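Local atomic coordinates of Mgp-operon protein 3 (Mycoplasma pneumoniae, PDB entry 6RJ1), a protein that probably helps the bacterium adhere to human host cells as an extracellular, membrane-anchored adhesion protein, and appears to bind sugars. Residues Gly532-Ala537 / Asn720-Trp725. Residues are numbered along the deposited sequence; the frame is centred on the assembly and turned at random.
Sequences GLTQPA and NTKVKW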
loop_
_atom_site.group_PDB
_atom_site.type_symbol
_atom_site.label_atom_id
_atom_site.label_comp_id
_atom_site.label_asym_id
_atom_site.label_seq_id
_atom_site.Cartn_x
_atom_site.Cartn_y
_atom_site.Cartn_z
ATOM N N GLY A 532 -3.861 -22.349 2.883
ATOM C CA GLY A 532 -3.849 -22.364 1.426
ATOM C C GLY A 532 -4.268 -21.048 0.816
ATOM O O GLY A 532 -4.785 -21.021 -0.301
ATOM N N LEU A 533 -4.059 -19.953 1.546
ATOM C CA LEU A 533 -4.400 -18.615 1.083
ATOM C C LEU A 533 -3.147 -17.879 0.584
ATOM O O LEU A 533 -2.028 -18.347 0.811
ATOM C CB LEU A 533 -5.157 -17.840 2.173
ATOM C CG LEU A 533 -6.496 -18.469 2.628
ATOM C CD1 LEU A 533 -6.917 -17.944 3.969
ATOM C CD2 LEU A 533 -7.613 -18.278 1.599
ATOM N N THR A 534 -3.331 -16.780 -0.161
ATOM C CA THR A 534 -2.212 -16.039 -0.732
ATOM C C THR A 534 -2.047 -14.685 0.002
ATOM O O THR A 534 -2.562 -14.530 1.121
ATOM C CB THR A 534 -2.342 -15.968 -2.280
ATOM O OG1 THR A 534 -1.141 -15.433 -2.840
ATOM C CG2 THR A 534 -3.569 -15.171 -2.769
ATOM N N GLN A 535 -1.294 -13.735 -0.613
ATOM C CA GLN A 535 -1.015 -12.409 -0.068
ATOM C C GLN A 535 -2.318 -11.709 0.375
ATOM O O GLN A 535 -3.240 -11.564 -0.427
ATOM C CB GLN A 535 -0.149 -11.568 -1.045
ATOM C CG GLN A 535 0.161 -10.124 -0.613
ATOM C CD GLN A 535 0.885 -9.965 0.690
ATOM O OE1 GLN A 535 1.756 -10.764 1.061
ATOM N NE2 GLN A 535 0.558 -8.902 1.404
ATOM N N PRO A 536 -2.426 -11.359 1.680
ATOM C CA PRO A 536 -3.682 -10.799 2.190
ATOM C C PRO A 536 -3.890 -9.289 2.080
ATOM O O PRO A 536 -5.029 -8.850 2.132
ATOM C CB PRO A 536 -3.621 -11.186 3.664
ATOM C CG PRO A 536 -2.173 -11.028 3.988
ATOM C CD PRO A 536 -1.453 -11.554 2.776
ATOM N N ALA A 537 -2.819 -8.492 2.061
ATOM C CA ALA A 537 -2.963 -7.046 2.106
ATOM C C ALA A 537 -2.129 -6.278 1.108
ATOM O O ALA A 537 -1.051 -6.720 0.696
ATOM C CB ALA A 537 -2.681 -6.548 3.514
ATOM N N ASN A 720 -12.503 -22.156 -0.593
ATOM C CA ASN A 720 -11.056 -22.204 -0.830
ATOM C C ASN A 720 -10.674 -21.882 -2.283
ATOM O O ASN A 720 -9.479 -21.845 -2.610
ATOM C CB ASN A 720 -10.464 -23.543 -0.364
ATOM C CG ASN A 720 -10.197 -23.586 1.121
ATOM O OD1 ASN A 720 -10.981 -24.142 1.898
ATOM N ND2 ASN A 720 -9.084 -22.987 1.549
ATOM N N THR A 721 -11.690 -21.613 -3.139
ATOM C CA THR A 721 -11.499 -21.255 -4.546
ATOM C C THR A 721 -10.907 -19.839 -4.649
ATOM O O THR A 721 -11.332 -18.925 -3.936
ATOM C CB THR A 721 -12.778 -21.487 -5.352
ATOM O OG1 THR A 721 -13.352 -22.729 -4.945
ATOM C CG2 THR A 721 -12.521 -21.527 -6.853
ATOM N N LYS A 722 -9.881 -19.697 -5.500
ATOM C CA LYS A 722 -9.116 -18.480 -5.713
ATOM C C LYS A 722 -9.454 -17.788 -7.042
ATOM O O LYS A 722 -9.806 -18.451 -8.019
ATOM C CB LYS A 722 -7.615 -18.829 -5.671
ATOM C CG LYS A 722 -6.776 -18.009 -4.694
ATOM C CD LYS A 722 -6.795 -18.572 -3.269
ATOM C CE LYS A 722 -5.433 -18.553 -2.624
ATOM N NZ LYS A 722 -4.584 -19.682 -3.093
ATOM N N VAL A 723 -9.318 -16.454 -7.066
ATOM C CA VAL A 723 -9.512 -15.596 -8.238
ATOM C C VAL A 723 -8.113 -15.514 -8.856
ATOM O O VAL A 723 -7.136 -15.317 -8.128
ATOM C CB VAL A 723 -10.028 -14.173 -7.854
ATOM C CG1 VAL A 723 -10.404 -13.361 -9.090
ATOM C CG2 VAL A 723 -11.198 -14.237 -6.890
ATOM N N LYS A 724 -8.004 -15.690 -10.170
ATOM C CA LYS A 724 -6.705 -15.635 -10.836
ATOM C C LYS A 724 -6.577 -14.467 -11.814
ATOM O O LYS A 724 -7.240 -14.450 -12.857
ATOM C CB LYS A 724 -6.361 -16.977 -11.512
ATOM C CG LYS A 724 -5.864 -18.051 -10.551
ATOM C CD LYS A 724 -5.316 -19.254 -11.311
ATOM C CE LYS A 724 -5.086 -20.446 -10.413
ATOM N NZ LYS A 724 -4.605 -21.625 -11.179
ATOM N N TRP A 725 -5.723 -13.488 -11.462
ATOM C CA TRP A 725 -5.402 -12.322 -12.287
ATOM C C TRP A 725 -3.978 -12.583 -12.783
ATOM O O TRP A 725 -3.010 -12.402 -12.039
ATOM C CB TRP A 725 -5.508 -11.008 -11.474
ATOM C CG TRP A 725 -6.895 -10.628 -11.012
ATOM C CD1 TRP A 725 -8.064 -11.297 -11.254
ATOM C CD2 TRP A 725 -7.252 -9.459 -10.256
ATOM N NE1 TRP A 725 -9.121 -10.629 -10.678
ATOM C CE2 TRP A 725 -8.654 -9.496 -10.062
ATOM C CE3 TRP A 725 -6.522 -8.382 -9.717
ATOM C CZ2 TRP A 725 -9.336 -8.501 -9.350
ATOM C CZ3 TRP A 725 -7.196 -7.407 -9.004
ATOM C CH2 TRP A 725 -8.588 -7.462 -8.838
#
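Lys722 reaches across to the backbone of Gly532 and Leu533 and to the methyl of Thr534, tying the approach to a β-strand to a loop of the MgpC adhesin family, a family grouped with the β-propellers. The loop 532-537 runs into strand 538-546, while 720-725 covers the approach to strand 723-732 and its first residues; that strand pairs parallel with strand 496-498, and all three belong to one mixed sheet. Lysine suits this place because its long chain can span the gap between the two backbones and still end in a donor. The chain does so in a bent form, kinked at chi2, chi3 and chi4. NZ of Lys722 donates a hydrogen bond to O of Gly532, 3.1 Å away. The approach is oblique, with a C=O...N angle of 143°. The donor is also tilted 28° from the carbonyl plane. Gly532 has a positive phi, a conformation that a residue without a CB adopts easily. Just behind the ammonium, CE of Lys722 rests against the backbone, 3.8 Å from CA of Leu533. The same CE of Lys722 lies 3.7 Å from N of Thr534. Leu533 itself is buried, its apolar side chain packing on Lys495 and Leu528. Thr534 and Lys722 cross obliquely, methyl against methylene, and the two branches of the threonine divide the work. Its OG1 stands anti to the backbone N (chi1 -171°) and hydrogen-bonds to Glu510 of helix 503-511, while CG2 faces the lysine. Lys722 also touches Glu497 on the neighbouring strand. Back at the crossing, CG2 of Thr534 lies 3.9 Å from CE of Lys722.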